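Local coordinates for protein SxtG (Microseira wollei, PDB 6U1R) that is an amidinotransferase of saxitoxin biosynthesis, probably moving an amidino group from donor to acceptor through a cysteine-bound intermediate, at residues Leu37-Val42 with Asp372-Gly377; Phe74-Ile79 with Gln125-Phe130. One frame throughout, in Å; residues are numbered along the deposited sequence.

Contact 1: Leu37-Val42 with Asp372-Gly377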
ATOM      1  N   LEU A  37       6.610  24.937  11.979  1.00 15.37           N
ATOM      2  CA  LEU A  37       6.985  24.165  10.793  1.00 16.17           C
ATOM      3  C   LEU A  37       8.500  24.157  10.627  1.00 16.86           C
ATOM      4  O   LEU A  37       9.123  25.222  10.534  1.00 17.11           O
ATOM      5  CB  LEU A  37       6.309  24.750   9.558  1.00 15.65           C
ATOM      6  CG  LEU A  37       6.484  24.009   8.223  1.00 14.80           C
ATOM      7  CD1 LEU A  37       6.010  22.578   8.336  1.00 15.20           C
ATOM      8  CD2 LEU A  37       5.744  24.749   7.111  1.00 15.81           C
ATOM      9  N   GLU A  38       9.094  22.963  10.604  1.00 16.41           N
ATOM     10  CA  GLU A  38      10.545  22.814  10.475  1.00 17.58           C
ATOM     11  C   GLU A  38      10.975  22.308   9.109  1.00 17.42           C
ATOM     12  O   GLU A  38      12.006  22.737   8.589  1.00 15.39           O
ATOM     13  CB  GLU A  38      11.086  21.864  11.556  1.00 17.62           C
ATOM     14  CG  GLU A  38      11.008  22.453  12.974  1.00 20.24           C
ATOM     15  CD  GLU A  38      11.714  21.626  14.044  1.00 24.11           C
ATOM     16  OE1 GLU A  38      12.145  20.485  13.775  1.00 24.05           O
ATOM     17  OE2 GLU A  38      11.851  22.145  15.174  1.00 27.14           O
ATOM     18  N   GLU A  39      10.206  21.402   8.510  1.00 16.27           N
ATOM     19  CA  GLU A  39      10.588  20.837   7.225  1.00 17.06           C
ATOM     20  C   GLU A  39       9.319  20.513   6.453  1.00 16.30           C
ATOM     21  O   GLU A  39       8.353  19.994   7.025  1.00 14.61           O
ATOM     22  CB  GLU A  39      11.468  19.588   7.389  1.00 17.84           C
ATOM     23  CG  GLU A  39      11.874  18.962   6.044  1.00 18.21           C
ATOM     24  CD  GLU A  39      13.072  18.008   6.136  1.00 22.44           C
ATOM     25  OE1 GLU A  39      13.879  18.141   7.085  1.00 23.70           O
ATOM     26  OE2 GLU A  39      13.214  17.139   5.248  1.00 20.30           O
ATOM     27  N   VAL A  40       9.333  20.845   5.160  1.00 16.29           N
ATOM     28  CA  VAL A  40       8.178  20.679   4.286  1.00 15.26           C
ATOM     29  C   VAL A  40       8.647  20.181   2.919  1.00 16.49           C
ATOM     30  O   VAL A  40       9.693  20.612   2.416  1.00 15.89           O
ATOM     31  CB  VAL A  40       7.401  22.022   4.181  1.00 16.40           C
ATOM     32  CG1 VAL A  40       8.217  23.085   3.404  1.00 16.64           C
ATOM     33  CG2 VAL A  40       6.024  21.823   3.577  1.00 16.34           C
ATOM     34  N   ILE A  41       7.904  19.232   2.330  1.00 14.80           N
ATOM     35  CA  ILE A  41       8.063  18.885   0.916  1.00 14.58           C
ATOM     36  C   ILE A  41       7.197  19.845   0.118  1.00 14.60           C
ATOM     37  O   ILE A  41       6.028  20.058   0.458  1.00 13.52           O
ATOM     38  CB  ILE A  41       7.655  17.423   0.640  1.00 15.08           C
ATOM     39  CG1 ILE A  41       8.474  16.463   1.520  1.00 15.02           C
ATOM     40  CG2 ILE A  41       7.798  17.109  -0.853  1.00 16.97           C
ATOM     41  CD1 ILE A  41       8.110  14.954   1.395  1.00 16.79           C
ATOM     42  N   VAL A  42       7.756  20.436  -0.933  1.00 14.92           N
ATOM     43  CA  VAL A  42       6.996  21.321  -1.815  1.00 13.78           C
ATOM     44  C   VAL A  42       6.897  20.655  -3.179  1.00 15.85           C
ATOM     45  O   VAL A  42       7.842  20.000  -3.630  1.00 16.14           O
ATOM     46  CB  VAL A  42       7.625  22.727  -1.895  1.00 15.92           C
ATOM     47  CG1 VAL A  42       6.845  23.629  -2.806  1.00 17.70           C
ATOM     48  CG2 VAL A  42       7.640  23.366  -0.505  1.00 19.55           C
ATOM     49  N   ASP A 372       3.743  18.793   5.170  1.00 13.36           N
ATOM     50  CA  ASP A 372       4.472  19.229   6.371  1.00 15.70           C
ATOM     51  C   ASP A 372       5.002  18.028   7.148  1.00 16.14           C
ATOM     52  O   ASP A 372       4.413  17.592   8.143  1.00 18.92           O
ATOM     53  CB  ASP A 372       3.571  20.080   7.260  1.00 15.64           C
ATOM     54  CG  ASP A 372       2.281  19.380   7.631  1.00 15.61           C
ATOM     55  OD1 ASP A 372       1.645  18.822   6.718  1.00 17.33           O
ATOM     56  OD2 ASP A 372       1.896  19.384   8.823  1.00 14.89           O
ATOM     57  N   VAL A 373       6.189  17.548   6.763  1.00 15.23           N
ATOM     58  CA  VAL A 373       6.713  16.330   7.371  1.00 15.07           C
ATOM     59  C   VAL A 373       7.230  16.554   8.794  1.00 14.66           C
ATOM     60  O   VAL A 373       7.248  15.611   9.589  1.00 14.64           O
ATOM     61  CB  VAL A 373       7.800  15.701   6.465  1.00 16.71           C
ATOM     62  CG1 VAL A 373       7.182  15.279   5.143  1.00 16.40           C
ATOM     63  CG2 VAL A 373       8.924  16.644   6.208  1.00 17.60           C
ATOM     64  N   ARG A 374       7.658  17.761   9.157  1.00 15.92           N
ATOM     65  CA  ARG A 374       8.137  17.985  10.525  1.00 15.61           C
ATOM     66  C   ARG A 374       7.628  19.312  11.064  1.00 14.71           C
ATOM     67  O   ARG A 374       7.994  20.381  10.562  1.00 14.91           O
ATOM     68  CB  ARG A 374       9.660  17.935  10.633  1.00 16.26           C
ATOM     69  CG  ARG A 374      10.099  17.957  12.095  1.00 19.36           C
ATOM     70  CD  ARG A 374      11.543  17.500  12.301  1.00 20.38           C
ATOM     71  NE  ARG A 374      12.484  18.430  11.696  1.00 20.30           N
ATOM     72  CZ  ARG A 374      13.061  18.272  10.507  1.00 21.46           C
ATOM     73  NH1 ARG A 374      12.800  17.223   9.745  1.00 20.17           N
ATOM     74  NH2 ARG A 374      13.901  19.190  10.069  1.00 23.19           N
ATOM     75  N   ARG A 375       6.769  19.212  12.074  1.00 15.27           N
ATOM     76  CA  ARG A 375       6.339  20.327  12.909  1.00 15.47           C
ATOM     77  C   ARG A 375       6.689  19.979  14.352  1.00 16.38           C
ATOM     78  O   ARG A 375       6.308  18.918  14.849  1.00 16.43           O
ATOM     79  CB  ARG A 375       4.833  20.578  12.813  1.00 15.05           C
ATOM     80  CG  ARG A 375       4.317  21.082  11.467  1.00 14.66           C
ATOM     81  CD  ARG A 375       2.806  21.241  11.514  1.00 14.33           C
ATOM     82  NE  ARG A 375       2.311  21.700  10.229  1.00 12.76           N
ATOM     83  CZ  ARG A 375       2.336  22.957   9.821  1.00 14.50           C
ATOM     84  NH1 ARG A 375       2.814  23.921  10.611  1.00 14.68           N
ATOM     85  NH2 ARG A 375       1.883  23.265   8.605  1.00 14.05           N
ATOM     86  N   ARG A 376       7.379  20.882  15.032  1.00 20.93           N
ATOM     87  CA  ARG A 376       7.797  20.636  16.409  1.00 21.19           C
ATOM     88  C   ARG A 376       6.582  20.474  17.323  1.00 20.10           C
ATOM     89  O   ARG A 376       5.795  21.412  17.489  1.00 21.46           O
ATOM     90  CB  ARG A 376       8.670  21.808  16.863  1.00 25.82           C
ATOM     91  CG  ARG A 376       9.471  21.565  18.118  1.00 29.95           C
ATOM     92  CD  ARG A 376      10.612  22.590  18.226  1.00 35.36           C
ATOM     93  NE  ARG A 376      10.124  23.973  18.273  1.00 37.21           N
ATOM     94  CZ  ARG A 376      10.220  24.873  17.287  1.00 39.24           C
ATOM     95  NH1 ARG A 376      10.786  24.577  16.112  1.00 32.04           N
ATOM     96  NH2 ARG A 376       9.733  26.094  17.477  1.00 33.34           N
ATOM     97  N   GLY A 377       6.422  19.304  17.924  1.00 20.54           N
ATOM     98  CA  GLY A 377       5.304  19.092  18.821  1.00 21.40           C
ATOM     99  C   GLY A 377       5.063  17.628  19.126  1.00 20.62           C
ATOM    100  O   GLY A 377       5.810  16.742  18.706  1.00 20.80           O
TER
HETATM  101  O   HOH W   1      14.938  21.108  12.019  1.00 27.04           O
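Strand 37-42 runs antiparallel to 372-375, their axes 4.7 Å apart at closest, and a classic beta bulge shifts the register by one residue between L37 and E39. E38 and E39 both face R374, and its carbonyl O accepts from E38 N at 2.8 Å and from E39 N at 3.2 Å. R374 N returns a bond to E39 O. The bulge also turns the side chain of E38 toward the other strand. There its two carboxylate oxygens reach different arginines, each with the anti lone pair. OE1 takes R374 NE at 2.9 Å, and OE2 takes R376 NH1 at 2.8 Å. The R374 chain bends at chi3 (66°), which swings the guanidinium across the E39 side chain. NH1 and NH2 then hold E39 OE1 end-on, with the two planes 82° apart. E39 OE2 is bound by R108 and the Y170 hydroxyl. L37 CD1 sits over one face of the R375 guanidinium, 4.0 Å above its centre. R375 NE bonds D372 OD2 in its own strand at 2.7 Å, and R136 and R221 add further salt bridges to that carboxylate. I41 CD1 packs on V373 CG1 at 3.9 Å, beside Y170. This is a bulged antiparallel strand pair carrying a salt-bridge network, and it joins the chain's first and last strands in a three-stranded mixed sheet.

Contact 2: Phe74-Ile79 with Gln125-Phe130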
ATOM      1  N   PHE A  74      -8.838  15.678 -21.733  1.00 18.93           N
ATOM      2  CA  PHE A  74      -9.121  14.501 -22.536  1.00 16.84           C
ATOM      3  C   PHE A  74      -9.445  13.301 -21.643  1.00 20.02           C
ATOM      4  O   PHE A  74      -9.234  13.309 -20.421  1.00 18.03           O
ATOM      5  CB  PHE A  74      -7.946  14.227 -23.481  1.00 16.93           C
ATOM      6  CG  PHE A  74      -7.938  15.118 -24.706  1.00 16.85           C
ATOM      7  CD1 PHE A  74      -7.839  16.497 -24.594  1.00 19.13           C
ATOM      8  CD2 PHE A  74      -8.022  14.569 -25.971  1.00 17.52           C
ATOM      9  CE1 PHE A  74      -7.832  17.315 -25.726  1.00 19.65           C
ATOM     10  CE2 PHE A  74      -8.021  15.371 -27.099  1.00 16.83           C
ATOM     11  CZ  PHE A  74      -7.916  16.744 -26.979  1.00 18.16           C
ATOM     12  N   GLU A  75      -9.954  12.248 -22.296  1.00 19.44           N
ATOM     13  CA  GLU A  75     -10.603  11.109 -21.631  0.68 20.04           C
ATOM     14  C   GLU A  75      -9.709  10.452 -20.588  1.00 19.81           C
ATOM     15  O   GLU A  75     -10.112  10.189 -19.449  1.00 21.11           O
ATOM     16  CB  GLU A  75     -10.984  10.053 -22.676  0.68 20.31           C
ATOM     17  CG  GLU A  75     -12.107  10.422 -23.649  0.68 22.34           C
ATOM     18  CD  GLU A  75     -11.664  11.211 -24.893  0.68 20.49           C
ATOM     19  OE1 GLU A  75     -10.473  11.606 -25.020  0.68 18.63           O
ATOM     20  OE2 GLU A  75     -12.538  11.428 -25.764  0.68 19.38           O
ATOM     21  N   THR A  76      -8.494  10.079 -21.002  1.00 18.52           N
ATOM     22  CA  THR A  76      -7.608   9.321 -20.124  1.00 18.62           C
ATOM     23  C   THR A  76      -6.225   9.952 -20.050  1.00 17.08           C
ATOM     24  O   THR A  76      -5.237   9.261 -19.796  1.00 16.61           O
ATOM     25  CB  THR A  76      -7.487   7.855 -20.554  1.00 20.48           C
ATOM     26  OG1 THR A  76      -6.902   7.773 -21.867  1.00 18.97           O
ATOM     27  CG2 THR A  76      -8.868   7.163 -20.552  1.00 20.70           C
ATOM     28  N   GLY A  77      -6.149  11.268 -20.236  1.00 16.70           N
ATOM     29  CA  GLY A  77      -4.887  11.970 -20.133  1.00 16.84           C
ATOM     30  C   GLY A  77      -4.108  11.999 -21.435  1.00 16.16           C
ATOM     31  O   GLY A  77      -4.691  11.900 -22.523  1.00 17.54           O
ATOM     32  N   GLY A  78      -2.789  12.130 -21.338  1.00 16.06           N
ATOM     33  CA  GLY A  78      -1.932  12.163 -22.505  1.00 16.22           C
ATOM     34  C   GLY A  78      -1.683  13.537 -23.086  1.00 16.54           C
ATOM     35  O   GLY A  78      -0.989  13.641 -24.111  1.00 18.77           O
ATOM     36  N   ILE A  79      -2.191  14.590 -22.458  1.00 16.80           N
ATOM     37  CA  ILE A  79      -2.050  15.960 -22.938  1.00 16.79           C
ATOM     38  C   ILE A  79      -1.221  16.734 -21.916  1.00 18.52           C
ATOM     39  O   ILE A  79      -1.621  16.836 -20.752  1.00 17.18           O
ATOM     40  CB  ILE A  79      -3.412  16.645 -23.139  1.00 18.49           C
ATOM     41  CG1 ILE A  79      -4.345  15.797 -24.017  1.00 18.51           C
ATOM     42  CG2 ILE A  79      -3.214  18.056 -23.731  1.00 19.42           C
ATOM     43  CD1 ILE A  79      -3.860  15.638 -25.449  1.00 19.98           C
ATOM     44  N   GLN A 125      -6.026   0.865 -18.782  1.00 16.60           N
ATOM     45  CA  GLN A 125      -4.821   1.595 -19.139  1.00 16.95           C
ATOM     46  C   GLN A 125      -5.146   3.080 -19.245  1.00 16.04           C
ATOM     47  O   GLN A 125      -6.290   3.468 -19.501  1.00 16.65           O
ATOM     48  CB  GLN A 125      -4.211   1.086 -20.460  1.00 20.75           C
ATOM     49  CG  GLN A 125      -5.064   1.326 -21.665  1.00 20.44           C
ATOM     50  CD  GLN A 125      -4.456   0.711 -22.924  1.00 29.00           C
ATOM     51  OE1 GLN A 125      -3.967   1.416 -23.805  1.00 35.86           O
ATOM     52  NE2 GLN A 125      -4.467  -0.604 -22.994  1.00 28.60           N
ATOM     53  N   VAL A 126      -4.126   3.911 -19.033  1.00 14.96           N
ATOM     54  CA  VAL A 126      -4.263   5.353 -19.192  1.00 15.32           C
ATOM     55  C   VAL A 126      -3.079   5.866 -20.006  1.00 15.02           C
ATOM     56  O   VAL A 126      -2.059   5.201 -20.150  1.00 15.43           O
ATOM     57  CB  VAL A 126      -4.349   6.096 -17.831  1.00 16.99           C
ATOM     58  CG1 VAL A 126      -5.588   5.659 -17.057  1.00 16.48           C
ATOM     59  CG2 VAL A 126      -3.087   5.867 -17.017  1.00 14.97           C
ATOM     60  N   ARG A 127      -3.235   7.068 -20.547  1.00 15.24           N
ATOM     61  CA  ARG A 127      -2.246   7.622 -21.459  1.00 15.72           C
ATOM     62  C   ARG A 127      -1.115   8.362 -20.768  1.00 16.40           C
ATOM     63  O   ARG A 127      -0.059   8.560 -21.386  1.00 16.70           O
ATOM     64  CB  ARG A 127      -2.946   8.559 -22.451  1.00 17.04           C
ATOM     65  CG  ARG A 127      -3.767   7.819 -23.474  1.00 16.25           C
ATOM     66  CD  ARG A 127      -4.654   8.740 -24.299  1.00 17.73           C
ATOM     67  NE  ARG A 127      -5.438   7.949 -25.238  1.00 19.71           N
ATOM     68  CZ  ARG A 127      -5.056   7.665 -26.476  1.00 18.64           C
ATOM     69  NH1 ARG A 127      -3.902   8.131 -26.943  1.00 18.27           N
ATOM     70  NH2 ARG A 127      -5.839   6.912 -27.240  1.00 18.72           N
ATOM     71  N   SER A 128      -1.294   8.772 -19.513  1.00 16.12           N
ATOM     72  CA  SER A 128      -0.256   9.479 -18.775  1.00 15.60           C
ATOM     73  C   SER A 128      -0.635   9.495 -17.299  1.00 14.57           C
ATOM     74  O   SER A 128      -1.752   9.136 -16.911  1.00 15.38           O
ATOM     75  CB  SER A 128      -0.074  10.919 -19.272  1.00 15.02           C
ATOM     76  OG  SER A 128      -1.206  11.717 -18.940  1.00 16.17           O
ATOM     77  N   GLY A 129       0.306   9.932 -16.488  1.00 13.82           N
ATOM     78  CA  GLY A 129       0.003  10.358 -15.140  1.00 14.75           C
ATOM     79  C   GLY A 129      -0.516  11.780 -15.102  1.00 15.94           C
ATOM     80  O   GLY A 129      -1.008  12.325 -16.098  1.00 15.03           O
ATOM     81  N   PHE A 130      -0.394  12.390 -13.910  1.00 14.96           N
ATOM     82  CA  PHE A 130      -0.853  13.755 -13.666  1.00 14.44           C
ATOM     83  C   PHE A 130       0.384  14.612 -13.451  1.00 15.60           C
ATOM     84  O   PHE A 130       1.015  15.042 -14.438  1.00 14.76           O
ATOM     85  CB  PHE A 130      -1.860  13.767 -12.493  1.00 14.11           C
ATOM     86  CG  PHE A 130      -2.345  15.160 -12.066  1.00 15.70           C
ATOM     87  CD1 PHE A 130      -2.655  16.135 -13.002  1.00 15.75           C
ATOM     88  CD2 PHE A 130      -2.510  15.469 -10.713  1.00 15.85           C
ATOM     89  CE1 PHE A 130      -3.101  17.401 -12.613  1.00 16.23           C
ATOM     90  CE2 PHE A 130      -2.980  16.746 -10.306  1.00 15.43           C
ATOM     91  CZ  PHE A 130      -3.269  17.703 -11.255  1.00 17.18           C
TER
HETATM   92  O   HOH W   2      -6.070   5.143 -22.273  1.00 21.64           O
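This is a loop-to-loop contact near the edge of the fold, where the turn between helices 63-72 and 83-102 meets the chain just after strand 125-126. T76 and R127 make the first link: R127 N donates to T76 O at 3.1 Å, with an N-H...O angle of 159°. N155 ND2 also donates a hydrogen bond to T76 O, so this carbonyl has two donors. The T76 side chain lies against the aliphatic part of R127. Its OG1 sits 3.5 Å from R127 CD and at the edge of the guanidinium. The same hydroxyl contacts a water at 2.8 Å, and that water donates to Q125 O, which ties T76 back to the strand. The second link is G78 N to S128 OG, 2.9 Å. S128 chi1 of 69° sets OG between its backbone N and carbonyl carbon, facing the turn. The hydroxyl donates a hydrogen bond to G129 O, on a carbonyl lone pair, and its oxygen accepts from G78 N; the two bonds together probably fix its rotation. G77 and G78 both have positive phi, a conformation glycine takes easily, and their backbone passes close to S128 OG and R127 CB. R127 CD also touches G77 O at 3.6 Å. The pattern is a glycine-bearing turn docked on a strand end by one backbone bond and one serine bond, away from the predicted active-site residues.

Overall arrangement
From the N terminus, the first strand, 37-42, forms one side of contact 1. The chain then passes through helices 53-57 and 63-72 to the turn 74-79. Helix 83-102 and strands 106-109 and 119-120 follow before 125-130 returns to that turn and closes the short loop of contact 2. Another 240 or so residues pass before strand 370-375 comes back to 37-42 and closes contact 1. Contact 2 therefore lies wholly within the long loop of contact 1, and the two do not cross. Their centres are 32 Å apart. Contact 1 joins the first and last strands, near the two ends of the chain; contact 2 ties together peripheral loops.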